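Local coordinates for flavodoxin, WrbA-like protein (Agrobacterium tumefaciens, PDB 3D7N) that probably binds FMN and, as a WrbA-like member of the flavodoxin family, is thought to transfer electrons from NAD(P)H to quinones, at residues W71-K74 / K75-D78; D169-T172 / A173-Y176. One frame throughout, in Å; residues are numbered along the deposited sequence.

Interaction 1 (W71-K74 / K75-D78)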
loop_
_atom_site.group_PDB
_atom_site.type_symbol
_atom_site.label_atom_id
_atom_site.label_comp_id
_atom_site.label_asym_id
_atom_site.label_seq_id
_atom_site.Cartn_x
_atom_site.Cartn_y
_atom_site.Cartn_z
ATOM N N TRP A 71 -15.729 -7.294 -3.452
ATOM C CA TRP A 71 -16.707 -6.423 -2.864
ATOM C C TRP A 71 -17.484 -7.090 -1.732
ATOM O O TRP A 71 -17.834 -6.435 -0.769
ATOM C CB TRP A 71 -17.650 -5.844 -3.900
ATOM C CG TRP A 71 -18.701 -6.761 -4.479
ATOM C CD1 TRP A 71 -18.649 -7.404 -5.681
ATOM C CD2 TRP A 71 -19.975 -7.070 -3.908
ATOM N NE1 TRP A 71 -19.800 -8.101 -5.885
ATOM C CE2 TRP A 71 -20.634 -7.924 -4.812
ATOM C CE3 TRP A 71 -20.626 -6.716 -2.707
ATOM C CZ2 TRP A 71 -21.927 -8.433 -4.566
ATOM C CZ3 TRP A 71 -21.886 -7.236 -2.457
ATOM C CH2 TRP A 71 -22.533 -8.068 -3.391
ATOM N N GLN A 72 -17.732 -8.386 -1.851
ATOM C CA GLN A 72 -18.436 -9.126 -0.836
ATOM C C GLN A 72 -17.639 -9.148 0.458
ATOM O O GLN A 72 -18.189 -8.936 1.509
ATOM C CB GLN A 72 -18.720 -10.563 -1.305
ATOM C CG GLN A 72 -19.802 -10.697 -2.382
ATOM C CD GLN A 72 -19.218 -10.788 -3.797
ATOM O OE1 GLN A 72 -18.102 -10.337 -4.070
ATOM N NE2 GLN A 72 -19.992 -11.337 -4.699
ATOM N N PHE A 73 -16.332 -9.408 0.391
ATOM C CA PHE A 73 -15.500 -9.269 1.602
ATOM C C PHE A 73 -15.525 -7.863 2.213
ATOM O O PHE A 73 -15.659 -7.734 3.411
ATOM C CB PHE A 73 -14.055 -9.702 1.421
ATOM C CG PHE A 73 -13.299 -9.733 2.722
ATOM C CD1 PHE A 73 -13.352 -10.827 3.529
ATOM C CD2 PHE A 73 -12.631 -8.629 3.169
ATOM C CE1 PHE A 73 -12.715 -10.840 4.709
ATOM C CE2 PHE A 73 -11.986 -8.646 4.369
ATOM C CZ PHE A 73 -12.029 -9.747 5.124
ATOM N N LYS A 74 -15.419 -6.821 1.398
ATOM C CA LYS A 74 -15.372 -5.432 1.899
ATOM C C LYS A 74 -16.724 -5.052 2.525
ATOM O O LYS A 74 -16.777 -4.453 3.579
ATOM C CB LYS A 74 -14.944 -4.487 0.769
ATOM C CG LYS A 74 -14.727 -3.055 1.163
ATOM C CD LYS A 74 -13.682 -2.915 2.284
ATOM C CE LYS A 74 -13.270 -1.484 2.532
ATOM N NZ LYS A 74 -14.446 -0.571 2.775
ATOM N N LYS A 75 -17.830 -5.476 1.924
ATOM C CA LYS A 75 -19.162 -5.314 2.551
ATOM C C LYS A 75 -19.243 -5.932 3.950
ATOM O O LYS A 75 -19.894 -5.406 4.854
ATOM C CB LYS A 75 -20.251 -5.944 1.683
ATOM C CG LYS A 75 -21.673 -5.730 2.240
ATOM C CD LYS A 75 -22.718 -5.941 1.169
ATOM C CE LYS A 75 -24.105 -5.484 1.598
ATOM N NZ LYS A 75 -24.907 -6.586 2.155
ATOM N N PHE A 76 -18.625 -7.079 4.118
ATOM C CA PHE A 76 -18.520 -7.672 5.437
ATOM C C PHE A 76 -17.610 -6.850 6.350
ATOM O O PHE A 76 -17.935 -6.670 7.548
ATOM C CB PHE A 76 -18.013 -9.113 5.363
ATOM C CG PHE A 76 -17.263 -9.528 6.564
ATOM C CD1 PHE A 76 -17.939 -9.994 7.697
ATOM C CD2 PHE A 76 -15.868 -9.455 6.585
ATOM C CE1 PHE A 76 -17.237 -10.366 8.853
ATOM C CE2 PHE A 76 -15.149 -9.838 7.728
ATOM C CZ PHE A 76 -15.831 -10.267 8.874
ATOM N N ALA A 77 -16.478 -6.368 5.809
ATOM C CA ALA A 77 -15.542 -5.569 6.581
ATOM C C ALA A 77 -16.238 -4.278 7.057
ATOM O O ALA A 77 -16.114 -3.860 8.251
ATOM C CB ALA A 77 -14.286 -5.227 5.727
ATOM N N ASP A 78 -16.967 -3.648 6.115
ATOM C CA ASP A 78 -17.691 -2.430 6.416
ATOM C C ASP A 78 -18.706 -2.712 7.537
ATOM O O ASP A 78 -18.858 -1.905 8.451
ATOM C CB ASP A 78 -18.333 -1.823 5.154
ATOM C CG ASP A 78 -17.306 -1.244 4.189
ATOM O OD1 ASP A 78 -16.096 -1.199 4.536
ATOM O OD2 ASP A 78 -17.685 -0.795 3.070
#
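Lys75 opens the second turn of helix 71-79: its N donates to Trp71 O at 2.9 Å, and its aliphatic chain runs alongside the indole, CD reaching the ring edge 3.9 Å from Trp71 CZ3. Phe76 follows, bonded through its N to Gln72 O, and sets CD2 over one face of the Phe73 ring, 3.9 Å from Phe73 CE1. The two phenyl planes stand at 59°. With CG of Phe73 anti to its backbone N (chi1 -172°), that ring leans forward along the helix to meet Phe76; Ile38 is touched by both, while Leu114 and Leu117 of helix 104-120 pack on Phe73. Ala77 N binds Phe73 O at 2.9 Å, and Ala77 CB lies 4.2 Å from Lys74 CD. Asp78 completes the turn with a backbone bond to Lys74 O and a salt bridge between its OD1 and Lys74 NZ; the lysine chain, bent at chi2 and chi4, turns its NZ across to the carboxylate one turn ahead. Lys74 NZ also donates to Tyr65 O and Pro69 O of the second subunit, whose Trp71 N donates to Asp78 OD2. This i to i+4 ion pair is therefore shared with the subunit interface, and the neighbouring carboxylate probably favours a charged lysine.

Interaction 2 (D169-T172 / A173-Y176)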
loop_
_atom_site.group_PDB
_atom_site.type_symbol
_atom_site.label_atom_id
_atom_site.label_comp_id
_atom_site.label_asym_id
_atom_site.label_seq_id
_atom_site.Cartn_x
_atom_site.Cartn_y
_atom_site.Cartn_z
ATOM N N ASP A 169 0.449 -24.978 -2.109
ATOM C CA ASP A 169 -0.288 -23.834 -1.533
ATOM C C ASP A 169 -1.213 -24.188 -0.387
ATOM O O ASP A 169 -1.308 -23.429 0.590
ATOM C CB ASP A 169 -1.097 -23.082 -2.605
ATOM C CG ASP A 169 -0.197 -22.446 -3.659
ATOM O OD1 ASP A 169 1.009 -22.232 -3.339
ATOM O OD2 ASP A 169 -0.673 -22.216 -4.810
ATOM N N LEU A 170 -1.924 -25.315 -0.531
ATOM C CA LEU A 170 -2.819 -25.820 0.516
ATOM C C LEU A 170 -2.001 -26.165 1.768
ATOM O O LEU A 170 -2.422 -25.877 2.881
ATOM C CB LEU A 170 -3.643 -27.029 0.025
ATOM C CG LEU A 170 -4.574 -26.778 -1.160
ATOM C CD1 LEU A 170 -5.145 -28.039 -1.686
ATOM C CD2 LEU A 170 -5.662 -25.843 -0.738
ATOM N N GLU A 171 -0.815 -26.719 1.583
ATOM C CA GLU A 171 0.027 -27.077 2.713
ATOM C C GLU A 171 0.562 -25.849 3.488
ATOM O O GLU A 171 0.450 -25.778 4.730
ATOM C CB GLU A 171 1.155 -28.001 2.242
ATOM C CG GLU A 171 2.176 -28.441 3.316
ATOM C CD GLU A 171 1.578 -29.184 4.518
ATOM O OE1 GLU A 171 0.369 -29.477 4.502
ATOM O OE2 GLU A 171 2.347 -29.496 5.461
ATOM N N THR A 172 1.093 -24.876 2.756
ATOM C CA THR A 172 1.529 -23.611 3.355
ATOM C C THR A 172 0.347 -22.937 4.037
ATOM O O THR A 172 0.471 -22.433 5.165
ATOM C CB THR A 172 2.433 -22.692 2.354
ATOM O OG1 THR A 172 2.184 -23.027 0.990
ATOM C CG2 THR A 172 3.990 -23.048 2.527
ATOM N N ALA A 173 -0.819 -22.986 3.407
ATOM C CA ALA A 173 -2.043 -22.473 4.050
ATOM C C ALA A 173 -2.368 -23.188 5.373
ATOM O O ALA A 173 -2.662 -22.562 6.388
ATOM C CB ALA A 173 -3.238 -22.548 3.078
ATOM N N ARG A 174 -2.287 -24.506 5.377
ATOM C CA ARG A 174 -2.612 -25.308 6.577
ATOM C C ARG A 174 -1.623 -25.039 7.729
ATOM O O ARG A 174 -2.006 -24.899 8.881
ATOM C CB ARG A 174 -2.606 -26.799 6.199
ATOM C CG ARG A 174 -2.922 -27.727 7.344
ATOM C CD ARG A 174 -2.483 -29.143 7.063
ATOM N NE ARG A 174 -1.030 -29.257 7.086
ATOM C CZ ARG A 174 -0.286 -29.264 8.192
ATOM N NH1 ARG A 174 -0.838 -29.170 9.406
ATOM N NH2 ARG A 174 1.033 -29.405 8.090
ATOM N N LEU A 175 -0.341 -24.989 7.397
ATOM C CA LEU A 175 0.715 -24.626 8.343
ATOM C C LEU A 175 0.414 -23.267 8.936
ATOM O O LEU A 175 0.534 -23.082 10.137
ATOM C CB LEU A 175 2.092 -24.575 7.646
ATOM C CG LEU A 175 3.056 -25.747 7.532
ATOM C CD1 LEU A 175 2.762 -26.876 8.548
ATOM C CD2 LEU A 175 3.165 -26.264 6.123
ATOM N N TYR A 176 0.010 -22.311 8.091
ATOM C CA TYR A 176 -0.356 -20.977 8.573
ATOM C C TYR A 176 -1.508 -20.998 9.593
ATOM O O TYR A 176 -1.472 -20.261 10.583
ATOM C CB TYR A 176 -0.774 -20.081 7.423
ATOM C CG TYR A 176 -1.114 -18.643 7.831
ATOM C CD1 TYR A 176 -0.121 -17.786 8.355
ATOM C CD2 TYR A 176 -2.402 -18.118 7.645
ATOM C CE1 TYR A 176 -0.390 -16.490 8.711
ATOM C CE2 TYR A 176 -2.689 -16.796 7.983
ATOM C CZ TYR A 176 -1.663 -15.969 8.510
ATOM O OH TYR A 176 -1.910 -14.638 8.850
#
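An i to i+3 salt bridge on the first half of the C-terminal helix 167-186 joins Glu171 to Arg174, whose chains run alongside each other in the same direction. NE and NH2, along one edge of the guanidinium, each take one carboxylate oxygen: Arg174 NE donates to Glu171 OE1 at 2.9 Å, and Arg174 NH2 donates to Glu171 OE2 at the same 2.9 Å. Both bonds are almost straight. Both oxygens lie in the guanidinium plane and are met on their syn sides, but the two nitrogens sit well out of the carboxylate plane, the two flat groups being turned 34° apart. A bend in the glutamate chain at chi2 (58°) brings its carboxylate level with the arginine, whose own chain folds at chi3 to turn NE and NH2 toward it. Two bonds to two separate oxygens restrict rotation of both flat groups.

One turn on from Glu171, Leu175 crosses the glutamate chain and places CD2 3.7 Å from Glu171 CG, while its N donates to Glu171 O. Ala173 N bonds to Asp169 O at 2.9 Å, and the methyl of Ala173 packs on Val27 of helix 19-31. Leu170 packs on Arg22 and Ala26 of that same helix, and Arg174 touches its Glu29. Tyr176 turns inward instead, its OH bonded to Val126 O of strand 124-126 and to Gly96 N of strand 93-100.

How the interactions relate
Followed from the N terminus, the chain reaches interaction 1 on helix 71-79, soon after strands 57-65 and 68-69, and interaction 2 only on the last helix, 167-186. Each contact spans about two turns of one helix and closes no loop, its segments being consecutive, so the two stand in series and neither nest nor cross. They lie on opposite sides of the chain's centre. The centres of interaction 1 and interaction 2 are about 24 Å apart, and their nearest atoms about 12 Å. The 71-78 contact packs against helix 104-120 and the second subunit; the 169-176 contact packs against helix 19-31. Together they illustrate the three-layered flavodoxin-like plan, with helices covering both faces of a largely parallel sheet.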